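Local coordinates for 5' nucleotidase family protein (Staphylococcus aureus subsp. aureus, PDB 4Q7F) that belongs to the 5'-nucleotidase family, pairing a calcineurin-like phosphoesterase domain that holds manganese and magnesium ions with a C-terminal 5'-nucleotidase domain, at residues A[400-413]-A[444-457]. Numbering follows the deposited sequence.
Sequences LKEAIERSAEYFDV and IHVGRPKGQRVSNM
Glu405 of helix 397-408 reaches into the loop joining antiparallel strands 441-445 and 454-459 of the C-terminal 5'-nucleotidase domain, a helix packed on a beta hairpin. Its CB lies over the CA of Gly451, in the type II turn from Pro449 to Gln452, where positive phi (90°) would press any CB against the preceding carbonyl O; CG then touches CG2 of Val454, and a bend at chi2 (-74°) turns the carboxylate toward the backbone. There OE1 takes Arg453 N on its syn lone pair at 2.9 Å, while OE2 accepts Val454 N at 2.8 Å from above the carboxylate plane. Lys401 NZ forms a salt bridge to OE2 from the opposite face, and these bonds together would probably keep the buried acid ionised. Water 1 links OE1 and Glu405 O to Gly451 N. One residue before Glu405, Ile404 CG2 meets Val454 CG2 at 3.5 Å, and selenomethionine Met457 sets CE against Leu400 CD2. Arg453, extended from CG to NE, has Lys450 CG over one guanidinium face and Val446 CG1 on the opposite face, offset toward the rim; NE is fixed by Arg448 O. Its NH1 bonds two carbonyls, Ala408 O at 2.8 Å in the guanidinium plane and Phe411 O at 2.9 Å, tilted 22° from it.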
# COMPACT_ATOMS: atom_id res chain seq x y z
N LEU A 400 -7.05 -25.57 -1.93
CA LEU A 400 -7.65 -24.71 -2.95
C LEU A 400 -8.99 -24.21 -2.43
O LEU A 400 -9.31 -23.05 -2.57
CB LEU A 400 -7.87 -25.45 -4.25
CG LEU A 400 -8.63 -24.69 -5.33
CD1 LEU A 400 -7.96 -23.35 -5.64
CD2 LEU A 400 -8.73 -25.53 -6.60
N LYS A 401 -9.79 -25.11 -1.86
CA LYS A 401 -11.08 -24.69 -1.31
C LYS A 401 -10.90 -23.65 -0.21
O LYS A 401 -11.72 -22.76 -0.09
CB LYS A 401 -11.89 -25.87 -0.79
CG LYS A 401 -13.22 -25.46 -0.19
CD LYS A 401 -14.07 -26.69 0.12
CE LYS A 401 -15.40 -26.33 0.74
NZ LYS A 401 -15.25 -25.76 2.11
N GLU A 402 -9.88 -23.80 0.62
CA GLU A 402 -9.63 -22.84 1.70
C GLU A 402 -9.35 -21.45 1.14
O GLU A 402 -9.73 -20.44 1.73
CB GLU A 402 -8.42 -23.26 2.54
CG GLU A 402 -8.67 -24.44 3.43
CD GLU A 402 -7.46 -24.80 4.26
OE1 GLU A 402 -6.51 -24.00 4.35
OE2 GLU A 402 -7.46 -25.91 4.81
N ALA A 403 -8.66 -21.40 0.01
CA ALA A 403 -8.34 -20.13 -0.62
C ALA A 403 -9.64 -19.53 -1.18
O ALA A 403 -9.91 -18.39 -0.98
CB ALA A 403 -7.33 -20.31 -1.73
N ILE A 404 -10.49 -20.34 -1.81
CA ILE A 404 -11.74 -19.78 -2.37
C ILE A 404 -12.65 -19.35 -1.22
O ILE A 404 -13.37 -18.38 -1.35
CB ILE A 404 -12.45 -20.74 -3.36
CG1 ILE A 404 -11.53 -21.07 -4.53
CG2 ILE A 404 -13.69 -20.09 -3.93
CD1 ILE A 404 -12.03 -22.18 -5.45
N GLU A 405 -12.61 -20.05 -0.09
CA GLU A 405 -13.43 -19.66 1.07
C GLU A 405 -12.92 -18.31 1.63
O GLU A 405 -13.70 -17.49 2.12
CB GLU A 405 -13.39 -20.74 2.14
CG GLU A 405 -14.09 -22.05 1.79
CD GLU A 405 -15.61 -21.97 1.81
OE1 GLU A 405 -16.14 -20.88 2.03
OE2 GLU A 405 -16.31 -23.03 1.60
N ARG A 406 -11.63 -18.06 1.54
CA ARG A 406 -11.07 -16.79 2.05
C ARG A 406 -11.64 -15.65 1.20
O ARG A 406 -12.19 -14.70 1.74
CB ARG A 406 -9.56 -16.80 2.06
CG ARG A 406 -8.90 -15.42 2.27
CD ARG A 406 -9.39 -14.65 3.49
NE ARG A 406 -8.75 -13.33 3.56
CZ ARG A 406 -9.22 -12.29 4.25
NH1 ARG A 406 -10.35 -12.39 4.97
NH2 ARG A 406 -8.55 -11.14 4.22
N SER A 407 -11.54 -15.78 -0.13
CA SER A 407 -12.11 -14.81 -1.04
C SER A 407 -13.61 -14.63 -0.79
O SER A 407 -14.07 -13.52 -0.79
CB SER A 407 -11.89 -15.22 -2.51
OG SER A 407 -10.51 -15.40 -2.78
N ALA A 408 -14.37 -15.74 -0.60
CA ALA A 408 -15.81 -15.68 -0.36
C ALA A 408 -16.21 -14.88 0.90
O ALA A 408 -17.38 -14.46 1.04
CB ALA A 408 -16.44 -17.12 -0.32
N GLU A 409 -15.26 -14.66 1.80
CA GLU A 409 -15.46 -13.84 3.01
C GLU A 409 -15.69 -12.37 2.65
O GLU A 409 -16.17 -11.59 3.46
CB GLU A 409 -14.26 -13.91 3.95
CG GLU A 409 -14.03 -15.28 4.56
CD GLU A 409 -12.77 -15.33 5.39
OE1 GLU A 409 -12.21 -14.24 5.73
OE2 GLU A 409 -12.32 -16.45 5.70
N TYR A 410 -15.31 -12.01 1.42
CA TYR A 410 -15.50 -10.67 0.88
C TYR A 410 -16.96 -10.26 0.82
O TYR A 410 -17.26 -9.10 0.85
CB TYR A 410 -14.94 -10.62 -0.55
CG TYR A 410 -15.12 -9.32 -1.26
CD1 TYR A 410 -14.35 -8.21 -0.91
CD2 TYR A 410 -16.01 -9.18 -2.32
CE1 TYR A 410 -14.47 -7.02 -1.57
CE2 TYR A 410 -16.14 -7.98 -2.97
CZ TYR A 410 -15.37 -6.90 -2.59
OH TYR A 410 -15.50 -5.72 -3.27
N PHE A 411 -17.86 -11.23 0.73
CA PHE A 411 -19.27 -10.94 0.61
C PHE A 411 -20.04 -11.08 1.91
O PHE A 411 -19.63 -11.77 2.85
CB PHE A 411 -19.94 -11.88 -0.42
CG PHE A 411 -19.37 -11.78 -1.81
CD1 PHE A 411 -19.70 -10.73 -2.63
CD2 PHE A 411 -18.55 -12.78 -2.30
CE1 PHE A 411 -19.18 -10.64 -3.91
CE2 PHE A 411 -18.03 -12.70 -3.57
CZ PHE A 411 -18.34 -11.63 -4.38
N ASP A 412 -21.18 -10.38 1.95
CA ASP A 412 -22.12 -10.46 3.05
C ASP A 412 -23.48 -10.21 2.42
O ASP A 412 -23.58 -9.96 1.23
CB ASP A 412 -21.82 -9.45 4.15
CG ASP A 412 -22.69 -9.66 5.38
OD1 ASP A 412 -23.30 -10.77 5.52
OD2 ASP A 412 -22.78 -8.73 6.21
N VAL A 413 -24.54 -10.33 3.20
CA VAL A 413 -25.88 -10.08 2.70
C VAL A 413 -26.47 -8.88 3.44
O VAL A 413 -26.47 -8.84 4.66
CB VAL A 413 -26.80 -11.31 2.91
CG1 VAL A 413 -28.25 -10.99 2.55
CG2 VAL A 413 -26.28 -12.49 2.10
N ILE A 444 -20.62 -19.75 -4.73
CA ILE A 444 -20.47 -19.18 -3.41
C ILE A 444 -21.85 -18.89 -2.85
O ILE A 444 -22.64 -18.22 -3.49
CB ILE A 444 -19.64 -17.87 -3.43
CG1 ILE A 444 -18.18 -18.15 -3.81
CG2 ILE A 444 -19.70 -17.22 -2.07
CD1 ILE A 444 -17.32 -16.89 -4.01
N HIS A 445 -22.14 -19.41 -1.66
CA HIS A 445 -23.41 -19.20 -0.96
C HIS A 445 -23.14 -18.26 0.21
O HIS A 445 -22.76 -18.69 1.29
CB HIS A 445 -23.98 -20.52 -0.44
CG HIS A 445 -24.52 -21.40 -1.52
ND1 HIS A 445 -25.78 -21.24 -2.04
CD2 HIS A 445 -23.97 -22.44 -2.19
CE1 HIS A 445 -25.99 -22.14 -2.98
NE2 HIS A 445 -24.92 -22.89 -3.08
N VAL A 446 -23.39 -16.97 -0.00
CA VAL A 446 -23.04 -15.92 0.99
C VAL A 446 -23.85 -16.05 2.30
O VAL A 446 -23.36 -15.70 3.35
CB VAL A 446 -23.17 -14.52 0.37
CG1 VAL A 446 -22.62 -13.44 1.32
CG2 VAL A 446 -22.40 -14.48 -0.95
N GLY A 447 -25.04 -16.61 2.24
CA GLY A 447 -25.86 -16.78 3.44
C GLY A 447 -25.33 -17.84 4.40
O GLY A 447 -25.80 -17.94 5.53
N ARG A 448 -24.35 -18.64 3.97
CA ARG A 448 -23.79 -19.71 4.82
C ARG A 448 -22.59 -19.21 5.61
O ARG A 448 -21.97 -18.23 5.21
CB ARG A 448 -23.43 -20.90 3.94
CG ARG A 448 -24.67 -21.45 3.23
CD ARG A 448 -24.34 -22.55 2.26
NE ARG A 448 -25.52 -22.93 1.49
CZ ARG A 448 -25.57 -23.94 0.63
NH1 ARG A 448 -24.49 -24.70 0.42
NH2 ARG A 448 -26.70 -24.19 -0.01
N PRO A 449 -22.24 -19.89 6.72
CA PRO A 449 -21.13 -19.39 7.52
C PRO A 449 -19.83 -19.33 6.75
O PRO A 449 -19.59 -20.16 5.86
CB PRO A 449 -21.05 -20.39 8.67
CG PRO A 449 -22.43 -20.92 8.80
CD PRO A 449 -22.94 -21.00 7.39
N LYS A 450 -19.01 -18.35 7.09
CA LYS A 450 -17.71 -18.19 6.46
C LYS A 450 -16.93 -19.49 6.62
O LYS A 450 -17.02 -20.14 7.66
CB LYS A 450 -16.93 -17.01 7.08
CG LYS A 450 -17.59 -15.67 6.81
CD LYS A 450 -16.76 -14.48 7.31
CE LYS A 450 -17.40 -13.15 6.91
NZ LYS A 450 -16.57 -11.97 7.31
N GLY A 451 -16.18 -19.87 5.58
CA GLY A 451 -15.44 -21.10 5.61
C GLY A 451 -16.23 -22.32 5.06
O GLY A 451 -15.66 -23.39 4.87
N GLN A 452 -17.54 -22.18 4.84
CA GLN A 452 -18.29 -23.28 4.25
C GLN A 452 -19.30 -22.80 3.21
O GLN A 452 -20.36 -23.39 3.01
CB GLN A 452 -18.95 -24.14 5.32
CG GLN A 452 -19.99 -23.46 6.16
CD GLN A 452 -20.41 -24.33 7.31
OE1 GLN A 452 -21.45 -24.99 7.27
NE2 GLN A 452 -19.56 -24.41 8.32
N ARG A 453 -18.88 -21.78 2.48
CA ARG A 453 -19.69 -21.13 1.47
C ARG A 453 -19.42 -21.60 0.06
O ARG A 453 -20.17 -21.23 -0.83
CB ARG A 453 -19.39 -19.60 1.48
CG ARG A 453 -19.78 -18.86 2.75
CD ARG A 453 -19.43 -17.37 2.67
NE ARG A 453 -20.09 -16.61 3.74
CZ ARG A 453 -19.93 -15.30 3.96
NH1 ARG A 453 -19.15 -14.59 3.18
NH2 ARG A 453 -20.60 -14.71 4.93
N VAL A 454 -18.31 -22.32 -0.16
CA VAL A 454 -17.94 -22.73 -1.52
C VAL A 454 -18.51 -24.13 -1.82
O VAL A 454 -18.29 -25.03 -1.07
CB VAL A 454 -16.44 -22.72 -1.71
CG1 VAL A 454 -16.07 -23.17 -3.12
CG2 VAL A 454 -15.87 -21.32 -1.45
N SER A 455 -19.24 -24.24 -2.93
CA SER A 455 -19.88 -25.48 -3.37
C SER A 455 -19.64 -25.70 -4.85
O SER A 455 -19.19 -24.79 -5.58
CB SER A 455 -21.38 -25.39 -3.15
OG SER A 455 -21.70 -25.42 -1.77
N ASN A 456 -19.94 -26.91 -5.28
CA ASN A 456 -19.89 -27.31 -6.69
C ASN A 456 -18.54 -27.11 -7.39
O ASN A 456 -18.51 -26.80 -8.59
CB ASN A 456 -20.98 -26.54 -7.45
CG ASN A 456 -22.34 -26.66 -6.80
OD1 ASN A 456 -22.94 -25.64 -6.40
ND2 ASN A 456 -22.84 -27.91 -6.65
N MSE A 457 -17.43 -27.33 -6.68
CA MSE A 457 -16.10 -27.09 -7.28
C MSE A 457 -15.77 -28.09 -8.36
O MSE A 457 -15.88 -29.28 -8.14
CB MSE A 457 -14.99 -27.15 -6.24
CG MSE A 457 -14.99 -25.97 -5.30
SE MSE A 457 -13.40 -26.13 -4.14
CE MSE A 457 -12.04 -25.90 -5.51
O HOH W 1 -16.09 -18.44 3.23
O HOH W 2 -13.67 -12.05 7.11
O HOH W 3 -20.43 -11.89 5.87